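B-agarase (Saccharophagus degradans, PDB 4BQ2) hydrolyses the beta-linkages of agarose as a family 50 exo-beta-agarase, probably releasing short neoagaro-oligosaccharides from chain ends. Local coordinates at residues G269-V274 / D645-I650; Q636-L641 / P691-A696. One frame throughout, in Å; residues are numbered along the deposited sequence.

Interaction 1 (G269-V274 / D645-I650); sequences GKWMLV and DKPSII
One face of the Trp271 indole lies against Pro647, and its N-H edge meets the carboxylate of Asp645. Pro647 CD stands over the centre of the six-membered ring, 3.5 Å from the centroid and 5° off the ring normal, so this is a CH-pi contact. Pro647 CB extends the cover to Trp271 CE3 at 3.7 Å. The carbonyl carbon of Lys646 sits over the same face, nearer the rim. At the edge, Trp271 NE1 donates to Asp645 OD1 at 3.0 Å, with an N-H...O angle of 159°. OD1 is close to the indole plane, but the N-H reaches it from above the plane of the carboxylate. The other oxygen, OD2, forms a salt bridge with Lys266, so both oxygens are held. Asp645 has positive phi just after helix 641-644. With CG anti to the backbone N (chi1 -163°), its carboxylate is brought to the N-H edge of the indole. Ser648 OG donates to Lys646 O at 2.9 Å, just where strand 648-652 begins. The contact joins the beta hairpin of strands 263-267 and 270-274 to a helix-to-strand turn. Such turns lead into the parallel strands of a (beta/alpha)8 barrel, the catalytic fold expected for this family.

Interaction 2 (Q636-L641 / P691-A696); sequences QKWAFL and PYFVGA
Residues 638-641 form a type I beta turn, closed by Leu641 N donating to Trp638 O at 3.1 Å. The turn links a short, weakly bonded helix to helix 641-644. Segment 691-696 runs from a loop into strand 693-699. The backbones come nearest at Leu641 and Tyr692, whose CA atoms are 6.8 Å apart, and no hydrogen bond crosses between the segments. This is side-chain packing in what is consistent with a (beta/alpha)8 barrel. The helical connection between the parallel strands 624-627 and 648-652 packs against the start of strand 693-699.

Trp638 and Phe693 form a T-shaped pair. The edge of Phe693 points at the face of the Trp638 six-membered ring, with centroids 5.7 Å apart and planes at 81°. Phe693 CZ is the leading atom and sits toward the rim of the indole. Tyr626 makes a second edge-to-face pair with Trp638, and Leu633 touches both Trp638 and Phe693. Leu641 fills the angle between Phe693 and Tyr692. Its CG is anti to its own carbonyl carbon (chi1 -66°) and the chain is extended beyond it (chi2 173°), which together put CD1 3.6 Å from Phe693 CE2. The leucine chain crosses Phe693 at about a right angle. Against Tyr692 it runs alongside, in the opposite direction, with Leu641 CB 3.8 Å from Tyr692 CD2. Val687 of helix 673-688 also packs on Phe693. The backbone oxygen of Leu641 lies over one face of the Tyr692 ring, toward the rim, with Leu641 O 3.9 Å from Tyr692 CE1.

The centres of interactions 1 and 2 are about 9 Å apart, and their segments alternate along the chain. Two probable backbone hydrogen bonds join them. Trp271 N is 2.8 Å from Pro691 O, and Ser648 O is 2.8 Å from Val694 N. The second belongs to the pairing of the parallel strands 648-652 and 693-699. Side chains add to the join: Ser648 CB packs on Tyr692 O at 3.5 Å, and Asp645 touches Tyr692. Both contacts sit at the N-terminal ends of these strands. In (beta/alpha)8 glycosidases the active site lies at the other end of the barrel. Neither contact contains a residue of the calcium site.

Interaction 1 (G269-V274 / D645-I650)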
loop_
_atom_site.group_PDB
_atom_site.type_symbol
_atom_site.label_atom_id
_atom_site.label_comp_id
_atom_site.label_asym_id
_atom_site.label_seq_id
_atom_site.Cartn_x
_atom_site.Cartn_y
_atom_site.Cartn_z
ATOM N N GLY A 269 -28.779 11.550 -6.662
ATOM C CA GLY A 269 -28.181 10.493 -7.451
ATOM C C GLY A 269 -26.718 10.202 -7.136
ATOM O O GLY A 269 -26.125 9.324 -7.764
ATOM N N LYS A 270 -26.145 10.919 -6.167
ATOM C CA LYS A 270 -24.744 10.692 -5.761
ATOM C C LYS A 270 -24.634 10.439 -4.270
ATOM O O LYS A 270 -25.115 11.240 -3.450
ATOM C CB LYS A 270 -23.896 11.908 -6.098
ATOM C CG LYS A 270 -23.878 12.225 -7.580
ATOM C CD LYS A 270 -23.041 13.440 -7.874
ATOM C CE LYS A 270 -23.044 13.729 -9.369
ATOM N NZ LYS A 270 -22.289 14.987 -9.612
ATOM N N TRP A 271 -23.965 9.353 -3.911
ATOM C CA TRP A 271 -23.749 9.068 -2.513
ATOM C C TRP A 271 -22.854 10.104 -1.856
ATOM O O TRP A 271 -21.835 10.504 -2.427
ATOM C CB TRP A 271 -23.125 7.688 -2.349
ATOM C CG TRP A 271 -24.157 6.590 -2.393
ATOM C CD1 TRP A 271 -24.382 5.699 -3.416
ATOM C CD2 TRP A 271 -25.101 6.276 -1.368
ATOM N NE1 TRP A 271 -25.418 4.847 -3.079
ATOM C CE2 TRP A 271 -25.874 5.182 -1.828
ATOM C CE3 TRP A 271 -25.371 6.820 -0.088
ATOM C CZ2 TRP A 271 -26.874 4.588 -1.045
ATOM C CZ3 TRP A 271 -26.387 6.255 0.667
ATOM C CH2 TRP A 271 -27.118 5.135 0.197
ATOM N N MET A 272 -23.262 10.523 -0.654
ATOM C CA MET A 272 -22.547 11.510 0.136
ATOM C C MET A 272 -22.531 11.121 1.604
ATOM O O MET A 272 -23.319 10.278 2.076
ATOM C CB MET A 272 -23.193 12.912 -0.009
ATOM C CG MET A 272 -23.020 13.564 -1.388
ATOM S SD MET A 272 -21.290 13.897 -1.778
ATOM C CE MET A 272 -21.027 15.495 -1.016
ATOM N N LEU A 273 -21.614 11.737 2.330
ATOM C CA LEU A 273 -21.769 11.788 3.775
ATOM C C LEU A 273 -22.596 13.008 4.126
ATOM O O LEU A 273 -22.735 13.934 3.322
ATOM C CB LEU A 273 -20.414 11.775 4.492
ATOM C CG LEU A 273 -19.627 10.427 4.365
ATOM C CD1 LEU A 273 -18.106 10.596 4.505
ATOM C CD2 LEU A 273 -20.124 9.383 5.344
ATOM N N VAL A 274 -23.109 13.033 5.351
ATOM C CA VAL A 274 -23.772 14.221 5.863
ATOM C C VAL A 274 -23.167 14.435 7.237
ATOM O O VAL A 274 -23.073 13.491 8.021
ATOM C CB VAL A 274 -25.294 13.985 5.982
ATOM C CG1 VAL A 274 -25.988 15.136 6.707
ATOM C CG2 VAL A 274 -25.903 13.747 4.611
ATOM N N ASP A 645 -24.996 -0.509 -4.959
ATOM C CA ASP A 645 -25.581 0.778 -4.586
ATOM C C ASP A 645 -25.233 1.127 -3.129
ATOM O O ASP A 645 -26.124 1.518 -2.364
ATOM C CB ASP A 645 -27.114 0.772 -4.770
ATOM C CG ASP A 645 -27.708 2.183 -4.789
ATOM O OD1 ASP A 645 -26.943 3.159 -5.023
ATOM O OD2 ASP A 645 -28.946 2.309 -4.568
ATOM N N LYS A 646 -23.952 0.998 -2.758
ATOM C CA LYS A 646 -23.500 1.341 -1.402
ATOM C C LYS A 646 -22.551 2.515 -1.467
ATOM O O LYS A 646 -21.665 2.562 -2.339
ATOM C CB LYS A 646 -22.713 0.199 -0.691
ATOM C CG LYS A 646 -23.485 -1.026 -0.248
ATOM C CD LYS A 646 -24.394 -0.795 0.971
ATOM C CE LYS A 646 -23.610 -0.556 2.264
ATOM N NZ LYS A 646 -24.518 -0.598 3.446
ATOM N N PRO A 647 -22.662 3.414 -0.495
ATOM C CA PRO A 647 -21.647 4.439 -0.367
ATOM C C PRO A 647 -20.317 3.741 -0.087
ATOM O O PRO A 647 -20.272 2.700 0.593
ATOM C CB PRO A 647 -22.119 5.264 0.823
ATOM C CG PRO A 647 -23.003 4.342 1.609
ATOM C CD PRO A 647 -23.667 3.477 0.585
ATOM N N SER A 648 -19.251 4.308 -0.638
ATOM C CA SER A 648 -17.953 3.626 -0.658
ATOM C C SER A 648 -16.863 4.632 -0.292
ATOM O O SER A 648 -17.052 5.831 -0.386
ATOM C CB SER A 648 -17.710 3.045 -2.058
ATOM O OG SER A 648 -18.775 2.137 -2.411
ATOM N N ILE A 649 -15.709 4.143 0.135
ATOM C CA ILE A 649 -14.628 5.080 0.397
ATOM C C ILE A 649 -13.336 4.429 -0.033
ATOM O O ILE A 649 -13.187 3.214 0.123
ATOM C CB ILE A 649 -14.616 5.549 1.884
ATOM C CG1 ILE A 649 -13.615 6.699 2.126
ATOM C CG2 ILE A 649 -14.401 4.388 2.876
ATOM C CD1 ILE A 649 -13.675 7.268 3.555
ATOM N N ILE A 650 -12.436 5.230 -0.616
ATOM C CA ILE A 650 -11.032 4.803 -0.855
ATOM C C ILE A 650 -10.199 5.039 0.420
ATOM O O ILE A 650 -10.066 6.173 0.874
ATOM C CB ILE A 650 -10.396 5.599 -2.014
ATOM C CG1 ILE A 650 -11.112 5.281 -3.346
ATOM C CG2 ILE A 650 -8.868 5.335 -2.098
ATOM C CD1 ILE A 650 -10.989 3.834 -3.845
#

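Interaction 2 (Q636-L641 / P691-A696)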
loop_
_atom_site.group_PDB
_atom_site.type_symbol
_atom_site.label_atom_id
_atom_site.label_comp_id
_atom_site.label_asym_id
_atom_site.label_seq_id
_atom_site.Cartn_x
_atom_site.Cartn_y
_atom_site.Cartn_z
ATOM N N GLN A 636 -14.511 0.095 -16.078
ATOM C CA GLN A 636 -14.754 -1.343 -16.118
ATOM C C GLN A 636 -14.468 -2.009 -14.792
ATOM O O GLN A 636 -15.196 -2.912 -14.366
ATOM C CB GLN A 636 -13.941 -2.026 -17.229
ATOM C CG GLN A 636 -14.374 -1.628 -18.642
ATOM C CD GLN A 636 -15.819 -2.008 -18.945
ATOM O OE1 GLN A 636 -16.596 -1.192 -19.447
ATOM N NE2 GLN A 636 -16.193 -3.244 -18.615
ATOM N N LYS A 637 -13.417 -1.544 -14.128
ATOM C CA LYS A 637 -12.999 -2.139 -12.878
ATOM C C LYS A 637 -14.005 -1.844 -11.752
ATOM O O LYS A 637 -14.098 -2.616 -10.803
ATOM C CB LYS A 637 -11.598 -1.634 -12.517
ATOM C CG LYS A 637 -10.514 -2.093 -13.484
ATOM C CD LYS A 637 -10.410 -3.613 -13.482
ATOM C CE LYS A 637 -9.421 -4.105 -12.449
ATOM N NZ LYS A 637 -8.242 -4.699 -13.133
ATOM N N TRP A 638 -14.751 -0.743 -11.866
ATOM C CA TRP A 638 -15.645 -0.312 -10.778
ATOM C C TRP A 638 -17.142 -0.436 -11.089
ATOM O O TRP A 638 -17.969 -0.010 -10.297
ATOM C CB TRP A 638 -15.258 1.094 -10.243
ATOM C CG TRP A 638 -13.862 1.046 -9.605
ATOM C CD1 TRP A 638 -12.680 1.420 -10.175
ATOM C CD2 TRP A 638 -13.544 0.532 -8.303
ATOM N NE1 TRP A 638 -11.623 1.184 -9.284
ATOM C CE2 TRP A 638 -12.139 0.640 -8.130
ATOM C CE3 TRP A 638 -14.313 0.028 -7.248
ATOM C CZ2 TRP A 638 -11.494 0.246 -6.939
ATOM C CZ3 TRP A 638 -13.669 -0.387 -6.064
ATOM C CH2 TRP A 638 -12.268 -0.271 -5.921
ATOM N N ALA A 639 -17.480 -1.076 -12.211
ATOM C CA ALA A 639 -18.869 -1.149 -12.681
ATOM C C ALA A 639 -19.777 -1.907 -11.704
ATOM O O ALA A 639 -20.973 -1.607 -11.608
ATOM C CB ALA A 639 -18.906 -1.798 -14.067
ATOM N N PHE A 640 -19.203 -2.867 -10.988
ATOM C CA PHE A 640 -19.911 -3.650 -9.977
ATOM C C PHE A 640 -20.568 -2.811 -8.873
ATOM O O PHE A 640 -21.547 -3.238 -8.272
ATOM C CB PHE A 640 -18.984 -4.706 -9.358
ATOM C CG PHE A 640 -17.958 -4.138 -8.372
ATOM C CD1 PHE A 640 -18.264 -4.011 -7.008
ATOM C CD2 PHE A 640 -16.697 -3.709 -8.815
ATOM C CE1 PHE A 640 -17.332 -3.507 -6.120
ATOM C CE2 PHE A 640 -15.768 -3.180 -7.925
ATOM C CZ PHE A 640 -16.088 -3.075 -6.578
ATOM N N LEU A 641 -20.029 -1.624 -8.613
ATOM C CA LEU A 641 -20.525 -0.751 -7.531
ATOM C C LEU A 641 -21.998 -0.412 -7.703
ATOM O O LEU A 641 -22.686 -0.217 -6.715
ATOM C CB LEU A 641 -19.754 0.579 -7.487
ATOM C CG LEU A 641 -18.263 0.423 -7.096
ATOM C CD1 LEU A 641 -17.605 1.783 -7.273
ATOM C CD2 LEU A 641 -18.120 -0.070 -5.662
ATOM N N PRO A 691 -20.251 8.247 -8.631
ATOM C CA PRO A 691 -21.360 8.567 -7.724
ATOM C C PRO A 691 -21.432 7.695 -6.465
ATOM O O PRO A 691 -22.172 8.034 -5.548
ATOM C CB PRO A 691 -22.610 8.361 -8.603
ATOM C CG PRO A 691 -22.179 7.465 -9.708
ATOM C CD PRO A 691 -20.715 7.733 -9.935
ATOM N N TYR A 692 -20.698 6.579 -6.426
ATOM C CA TYR A 692 -20.669 5.695 -5.262
ATOM C C TYR A 692 -19.687 6.095 -4.161
ATOM O O TYR A 692 -19.819 5.630 -3.029
ATOM C CB TYR A 692 -20.478 4.233 -5.709
ATOM C CG TYR A 692 -21.621 3.901 -6.649
ATOM C CD1 TYR A 692 -22.902 3.714 -6.141
ATOM C CD2 TYR A 692 -21.445 3.908 -8.051
ATOM C CE1 TYR A 692 -23.988 3.478 -6.987
ATOM C CE2 TYR A 692 -22.531 3.661 -8.915
ATOM C CZ TYR A 692 -23.792 3.466 -8.365
ATOM O OH TYR A 692 -24.875 3.218 -9.166
ATOM N N PHE A 693 -18.724 6.964 -4.470
ATOM C CA PHE A 693 -17.692 7.288 -3.465
ATOM C C PHE A 693 -18.019 8.501 -2.660
ATOM O O PHE A 693 -18.397 9.522 -3.217
ATOM C CB PHE A 693 -16.290 7.394 -4.116
ATOM C CG PHE A 693 -15.718 6.051 -4.394
ATOM C CD1 PHE A 693 -15.048 5.354 -3.391
ATOM C CD2 PHE A 693 -15.905 5.444 -5.626
ATOM C CE1 PHE A 693 -14.542 4.080 -3.613
ATOM C CE2 PHE A 693 -15.387 4.171 -5.865
ATOM C CZ PHE A 693 -14.711 3.484 -4.858
ATOM N N VAL A 694 -17.918 8.359 -1.345
ATOM C CA VAL A 694 -18.055 9.496 -0.436
ATOM C C VAL A 694 -16.760 10.111 0.092
ATOM O O VAL A 694 -16.799 11.032 0.923
ATOM C CB VAL A 694 -18.994 9.189 0.742
ATOM C CG1 VAL A 694 -20.324 8.625 0.193
ATOM C CG2 VAL A 694 -18.329 8.218 1.744
ATOM N N GLY A 695 -15.630 9.627 -0.405
ATOM C CA GLY A 695 -14.329 10.197 -0.033
ATOM C C GLY A 695 -13.150 9.333 -0.465
ATOM O O GLY A 695 -13.315 8.230 -0.981
ATOM N N ALA A 696 -11.951 9.832 -0.202
ATOM C CA ALA A 696 -10.702 9.124 -0.540
ATOM C C ALA A 696 -9.586 9.660 0.350
ATOM O O ALA A 696 -9.394 10.875 0.435
ATOM C CB ALA A 696 -10.341 9.381 -1.997
#